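Local coordinates for protein BexL (Amycolatopsis orientalis, PDB 4XRW) that probably catalyses cyclisation, dehydration and aromatisation of a polyketide intermediate in BE-7585A biosynthesis, as a di-domain aromatase/cyclase, at residues D27-A32 / T122-L127; Q194-A199 / V208-P213. All coordinates share one frame; numbering follows the deposited sequence.

Overall arrangement
Contact 1 (27-32 with 122-127) and contact 2 (194-199 with 208-213) lie on opposite sides of the chain's centre, with nearest atoms about 26 Å apart. They share no element of structure. Each falls in a different polyketide cyclase-like half of the chain, in keeping with a protein of two helix-grip domains. Both are partly buried and involve an outermost strand of a seven-stranded antiparallel sheet. Contact 1 pairs the first and last strands of the first sheet through backbone hydrogen bonds. Contact 2 lays a helical connection against the second strand of the other sheet. It has no direct hydrogen bond and relies on apolar packing plus one water.

Contact 1 of 2, residues D27-A32 / T122-L127; sequences DILVDA and TAKVRL
Leu29 lays its CD2 methyl over the root of the Lys124 side chain, 4.0 Å from CB of Lys124. The lysine has CG anti to its backbone N (chi1 -174°) and stays extended beyond it. This carries it slantwise across the strand pair to Asp27, where CE lies 3.8 Å from OD2. NZ is 4.2 Å from that oxygen, too far for a salt bridge, so any charge attraction is probably loose. Asp27 CB also rests near CG of Arg126. The guanidinium group of Arg126 turns elsewhere, to salt bridges with Glu25 and Glu116.

The face with Ile28, Val30, Ala123 and Val125 is apolar. Here Val30 CG2 meets Val125 CG2 at 3.9 Å, and Ile28 CG2 lies more loosely near Val125 CB.

Between the faces, Ile28-Val125 and Val30-Ala123 are antiparallel hydrogen-bonded pairs. Each has two backbone bonds. Val125 N reaches Ile28 O at 2.9 Å with an N-H...O angle of 172°, and Val30 N reaches Ala123 O at 2.7 Å. Asp27-Arg126 and Leu29-Lys124 are the non-hydrogen-bonded pairs. The regular pairing stops at Asp31, the centre of an inverse gamma turn.

The contact joins the first and last strands of the helix-grip sheet. Strand 22-30 is outermost, and strand 106-117 flanks strand 123-133 on its other side. Helix 138-166 covers the apolar face, with Val163 against Val30 and Leu159 against Val125. Val37 of helix 34-42 touches Val30, Ala32 and Val125.

Contact 2 of 2, residues Q194-A199 / V208-P213; sequences QAALWA and VDLREP
Val208 and Leu210 carry the apolar packing against the 3-10 segment 195-197 and the start of helix 198-201. Both methyls of Val208 meet Ala195 O. CG1 is anti to the backbone N (chi1 177°) and also comes within 3.9 Å of Ala196 CA. CG2 also lies towards the helix start, 4.3 Å from Trp198 CB and 4.1 Å from Ala199 N. Leu210 uses its CD2 branch. That methyl is 3.7 Å from Ala196 N and 4.1 Å from Ala196 CB, with Ala195 CB a little farther away.

Backbone and water interactions are few. Ala195 O accepts a hydrogen bond from Trp198 N within the turn. The same oxygen is 3.5 Å from Val208 CG1, so the valine packs beside a carbonyl already used by the turn. One water joins the segments. It donates to Ala196 O at 2.9 Å and, weakly, to Val208 O.

An aromatic contact forms inside segment 194-199. Ala195 CB sits 3.7 Å above the plane of the Trp198 ring, over its centre. The indole NE1 bonds to Phe191 O, which helps fix the ring's rotation. Leu220 of strand 217-225 touches Ala195 and Val208, while Arg238 of strand 231-241 touches Ala195 and Trp198.

Charges take no part in the packing. On the strand's far side from the turn, Arg211 grips Asp209 side-on, NE to OD1 and NH2 to OD2.

The contact packs the helical connection between strands 172-181 and 205-212 onto the latter, an outermost strand, consistent with the helix-grip fold. Its chemistry implies modest apolar van der Waals packing, with no direct hydrogen bond and one bridging water.

Contact 1 of 2, residues D27-A32 / T122-L127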
loop_
_atom_site.group_PDB
_atom_site.type_symbol
_atom_site.label_atom_id
_atom_site.label_comp_id
_atom_site.label_asym_id
_atom_site.label_seq_id
_atom_site.Cartn_x
_atom_site.Cartn_y
_atom_site.Cartn_z
ATOM N N ASP A 27 21.433 -6.306 7.404
ATOM C CA ASP A 27 20.646 -7.533 7.445
ATOM C C ASP A 27 19.761 -7.591 8.686
ATOM O O ASP A 27 19.889 -6.765 9.594
ATOM C CB ASP A 27 21.551 -8.767 7.339
ATOM C CG ASP A 27 22.602 -8.814 8.400
ATOM O OD1 ASP A 27 22.241 -8.841 9.598
ATOM O OD2 ASP A 27 23.793 -8.826 8.031
ATOM N N ILE A 28 18.815 -8.524 8.651
ATOM C CA ILE A 28 17.891 -8.778 9.744
ATOM C C ILE A 28 17.442 -10.233 9.653
ATOM O O ILE A 28 17.475 -10.818 8.572
ATOM C CB ILE A 28 16.691 -7.820 9.699
ATOM C CG1 ILE A 28 16.052 -7.696 11.079
ATOM C CG2 ILE A 28 15.686 -8.260 8.646
ATOM C CD1 ILE A 28 15.216 -6.474 11.270
ATOM N N LEU A 29 17.047 -10.824 10.789
ATOM C CA LEU A 29 16.466 -12.164 10.793
ATOM C C LEU A 29 14.971 -12.032 10.778
ATOM O O LEU A 29 14.424 -11.165 11.461
ATOM C CB LEU A 29 16.906 -12.971 12.030
ATOM C CG LEU A 29 18.403 -13.195 12.205
ATOM C CD1 LEU A 29 18.675 -13.785 13.596
ATOM C CD2 LEU A 29 18.966 -14.100 11.121
ATOM N N VAL A 30 14.303 -12.890 10.008
ATOM C CA VAL A 30 12.848 -12.858 9.871
ATOM C C VAL A 30 12.253 -14.255 10.127
ATOM O O VAL A 30 12.750 -15.245 9.594
ATOM C CB VAL A 30 12.431 -12.371 8.459
ATOM C CG1 VAL A 30 10.919 -12.452 8.274
ATOM C CG2 VAL A 30 12.944 -10.937 8.208
ATOM N N ASP A 31 11.181 -14.330 10.916
ATOM C CA ASP A 31 10.619 -15.632 11.301
ATOM C C ASP A 31 9.581 -16.133 10.291
ATOM O O ASP A 31 8.407 -16.352 10.611
ATOM C CB ASP A 31 10.018 -15.561 12.708
ATOM C CG ASP A 31 11.068 -15.266 13.782
ATOM O OD1 ASP A 31 12.255 -15.647 13.605
ATOM O OD2 ASP A 31 10.708 -14.642 14.803
ATOM N N ALA A 32 10.042 -16.284 9.056
ATOM C CA ALA A 32 9.311 -16.968 8.001
ATOM C C ALA A 32 10.352 -17.674 7.145
ATOM O O ALA A 32 11.532 -17.341 7.200
ATOM C CB ALA A 32 8.474 -15.994 7.166
ATOM N N THR A 122 12.653 -19.773 9.500
ATOM C CA THR A 122 13.345 -18.545 9.839
ATOM C C THR A 122 14.414 -18.247 8.767
ATOM O O THR A 122 15.047 -19.162 8.223
ATOM C CB THR A 122 13.934 -18.674 11.275
ATOM O OG1 THR A 122 13.515 -17.576 12.094
ATOM C CG2 THR A 122 15.398 -18.740 11.266
ATOM N N ALA A 123 14.585 -16.965 8.440
ATOM C CA ALA A 123 15.465 -16.575 7.341
ATOM C C ALA A 123 16.252 -15.310 7.640
ATOM O O ALA A 123 15.808 -14.448 8.385
ATOM C CB ALA A 123 14.655 -16.381 6.067
ATOM N N LYS A 124 17.422 -15.230 7.031
ATOM C CA LYS A 124 18.258 -14.046 7.073
ATOM C C LYS A 124 18.059 -13.255 5.784
ATOM O O LYS A 124 18.233 -13.789 4.689
ATOM C CB LYS A 124 19.732 -14.423 7.227
ATOM C CG LYS A 124 20.648 -13.229 7.414
ATOM C CD LYS A 124 22.106 -13.659 7.393
ATOM C CE LYS A 124 23.051 -12.484 7.517
ATOM N NZ LYS A 124 24.485 -12.903 7.480
ATOM N N VAL A 125 17.672 -11.999 5.936
ATOM C CA VAL A 125 17.447 -11.108 4.804
ATOM C C VAL A 125 18.558 -10.098 4.770
ATOM O O VAL A 125 18.757 -9.353 5.718
ATOM C CB VAL A 125 16.095 -10.411 4.893
ATOM C CG1 VAL A 125 15.901 -9.455 3.693
ATOM C CG2 VAL A 125 14.995 -11.453 4.948
ATOM N N ARG A 126 19.299 -10.115 3.673
ATOM C CA ARG A 126 20.376 -9.177 3.425
ATOM C C ARG A 126 19.968 -8.152 2.381
ATOM O O ARG A 126 19.439 -8.525 1.326
ATOM C CB ARG A 126 21.601 -9.930 2.940
ATOM C CG ARG A 126 22.034 -11.037 3.896
ATOM C CD ARG A 126 23.084 -11.876 3.241
ATOM N NE ARG A 126 24.205 -11.098 2.739
ATOM C CZ ARG A 126 25.039 -11.523 1.803
ATOM N NH1 ARG A 126 24.872 -12.732 1.287
ATOM N NH2 ARG A 126 26.035 -10.742 1.377
ATOM N N LEU A 127 20.249 -6.887 2.669
ATOM C CA LEU A 127 19.911 -5.797 1.772
ATOM C C LEU A 127 21.182 -5.040 1.474
ATOM O O LEU A 127 21.761 -4.407 2.363
ATOM C CB LEU A 127 18.843 -4.903 2.399
ATOM C CG LEU A 127 18.490 -3.604 1.680
ATOM C CD1 LEU A 127 18.011 -3.863 0.274
ATOM C CD2 LEU A 127 17.442 -2.820 2.493
#

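Contact 2 of 2, residues Q194-A199 / V208-P213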
loop_
_atom_site.group_PDB
_atom_site.type_symbol
_atom_site.label_atom_id
_atom_site.label_comp_id
_atom_site.label_asym_id
_atom_site.label_seq_id
_atom_site.Cartn_x
_atom_site.Cartn_y
_atom_site.Cartn_z
ATOM N N GLN A 194 -13.703 11.445 -7.941
ATOM C CA GLN A 194 -13.954 12.827 -7.584
ATOM C C GLN A 194 -14.421 12.959 -6.146
ATOM O O GLN A 194 -15.582 13.335 -5.828
ATOM C CB GLN A 194 -14.964 13.440 -8.579
ATOM C CG GLN A 194 -14.414 13.427 -9.982
ATOM C CD GLN A 194 -15.378 13.960 -11.035
ATOM O OE1 GLN A 194 -16.273 14.744 -10.742
ATOM N NE2 GLN A 194 -15.181 13.530 -12.263
ATOM N N ALA A 195 -13.504 12.671 -5.227
ATOM C CA ALA A 195 -13.869 12.567 -3.833
ATOM C C ALA A 195 -14.098 13.931 -3.189
ATOM O O ALA A 195 -14.720 14.016 -2.140
ATOM C CB ALA A 195 -12.800 11.765 -3.052
ATOM N N ALA A 196 -13.667 15.002 -3.847
ATOM C CA ALA A 196 -13.921 16.340 -3.335
ATOM C C ALA A 196 -15.412 16.594 -3.213
ATOM O O ALA A 196 -15.835 17.413 -2.410
ATOM C CB ALA A 196 -13.266 17.384 -4.227
ATOM N N LEU A 197 -16.204 15.862 -4.007
ATOM C CA LEU A 197 -17.658 16.026 -4.030
ATOM C C LEU A 197 -18.391 15.143 -3.031
ATOM O O LEU A 197 -19.627 15.179 -2.941
ATOM C CB LEU A 197 -18.162 15.738 -5.448
ATOM C CG LEU A 197 -17.557 16.597 -6.574
ATOM C CD1 LEU A 197 -18.108 16.175 -7.910
ATOM C CD2 LEU A 197 -17.817 18.113 -6.367
ATOM N N TRP A 198 -17.659 14.308 -2.292
ATOM C CA TRP A 198 -18.304 13.369 -1.382
ATOM C C TRP A 198 -18.996 14.009 -0.184
ATOM O O TRP A 198 -19.879 13.395 0.391
ATOM C CB TRP A 198 -17.289 12.334 -0.878
ATOM C CG TRP A 198 -16.895 11.296 -1.849
ATOM C CD1 TRP A 198 -17.312 11.150 -3.139
ATOM C CD2 TRP A 198 -15.970 10.232 -1.612
ATOM N NE1 TRP A 198 -16.723 10.057 -3.719
ATOM C CE2 TRP A 198 -15.897 9.466 -2.805
ATOM C CE3 TRP A 198 -15.209 9.845 -0.509
ATOM C CZ2 TRP A 198 -15.105 8.346 -2.919
ATOM C CZ3 TRP A 198 -14.411 8.719 -0.629
ATOM C CH2 TRP A 198 -14.355 7.993 -1.833
ATOM N N ALA A 199 -18.618 15.232 0.213
ATOM C CA ALA A 199 -19.326 15.862 1.317
ATOM C C ALA A 199 -20.769 16.205 0.902
ATOM O O ALA A 199 -21.629 16.305 1.761
ATOM C CB ALA A 199 -18.608 17.111 1.803
ATOM N N VAL A 208 -14.309 17.264 3.175
ATOM C CA VAL A 208 -13.221 16.620 2.408
ATOM C C VAL A 208 -12.143 17.620 2.087
ATOM O O VAL A 208 -12.406 18.799 1.755
ATOM C CB VAL A 208 -13.746 15.967 1.088
ATOM C CG1 VAL A 208 -12.611 15.362 0.245
ATOM C CG2 VAL A 208 -14.752 14.899 1.414
ATOM N N ASP A 209 -10.900 17.137 2.187
ATOM C CA ASP A 209 -9.694 17.906 1.906
ATOM C C ASP A 209 -8.894 17.026 0.963
ATOM O O ASP A 209 -8.120 16.162 1.417
ATOM C CB ASP A 209 -8.984 18.247 3.237
ATOM C CG ASP A 209 -7.605 18.867 3.075
ATOM O OD1 ASP A 209 -7.240 19.299 1.957
ATOM O OD2 ASP A 209 -6.885 18.912 4.120
ATOM N N LEU A 210 -9.173 17.150 -0.345
ATOM C CA LEU A 210 -8.532 16.343 -1.383
ATOM C C LEU A 210 -7.384 17.099 -2.044
ATOM O O LEU A 210 -7.587 18.144 -2.654
ATOM C CB LEU A 210 -9.531 15.919 -2.461
ATOM C CG LEU A 210 -8.977 15.118 -3.643
ATOM C CD1 LEU A 210 -8.391 13.802 -3.197
ATOM C CD2 LEU A 210 -10.035 14.871 -4.690
ATOM N N ARG A 211 -6.174 16.566 -1.921
ATOM C CA ARG A 211 -5.011 17.172 -2.551
ATOM C C ARG A 211 -4.626 16.310 -3.719
ATOM O O ARG A 211 -4.548 15.096 -3.568
ATOM C CB ARG A 211 -3.850 17.297 -1.585
ATOM C CG ARG A 211 -4.107 18.185 -0.361
ATOM C CD ARG A 211 -3.979 17.374 0.898
ATOM N NE ARG A 211 -4.312 18.105 2.135
ATOM C CZ ARG A 211 -3.524 18.160 3.199
ATOM N NH1 ARG A 211 -2.344 17.523 3.201
ATOM N NH2 ARG A 211 -3.928 18.828 4.280
ATOM N N GLU A 212 -4.417 16.918 -4.893
ATOM C CA GLU A 212 -4.014 16.146 -6.044
ATOM C C GLU A 212 -2.775 16.788 -6.691
ATOM O O GLU A 212 -2.878 17.402 -7.736
ATOM C CB GLU A 212 -5.170 16.004 -7.035
ATOM C CG GLU A 212 -4.912 14.893 -8.066
ATOM C CD GLU A 212 -6.202 14.252 -8.679
ATOM O OE1 GLU A 212 -7.348 14.510 -8.215
ATOM O OE2 GLU A 212 -6.044 13.457 -9.633
ATOM N N PRO A 213 -1.592 16.589 -6.074
ATOM C CA PRO A 213 -0.355 17.261 -6.486
ATOM C C PRO A 213 0.018 16.973 -7.944
ATOM O O PRO A 213 0.440 17.873 -8.662
ATOM C CB PRO A 213 0.687 16.686 -5.521
ATOM C CG PRO A 213 0.175 15.334 -5.172
ATOM C CD PRO A 213 -1.315 15.540 -5.068
HETATM O O HOH W 1 -14.350 19.322 -0.901
#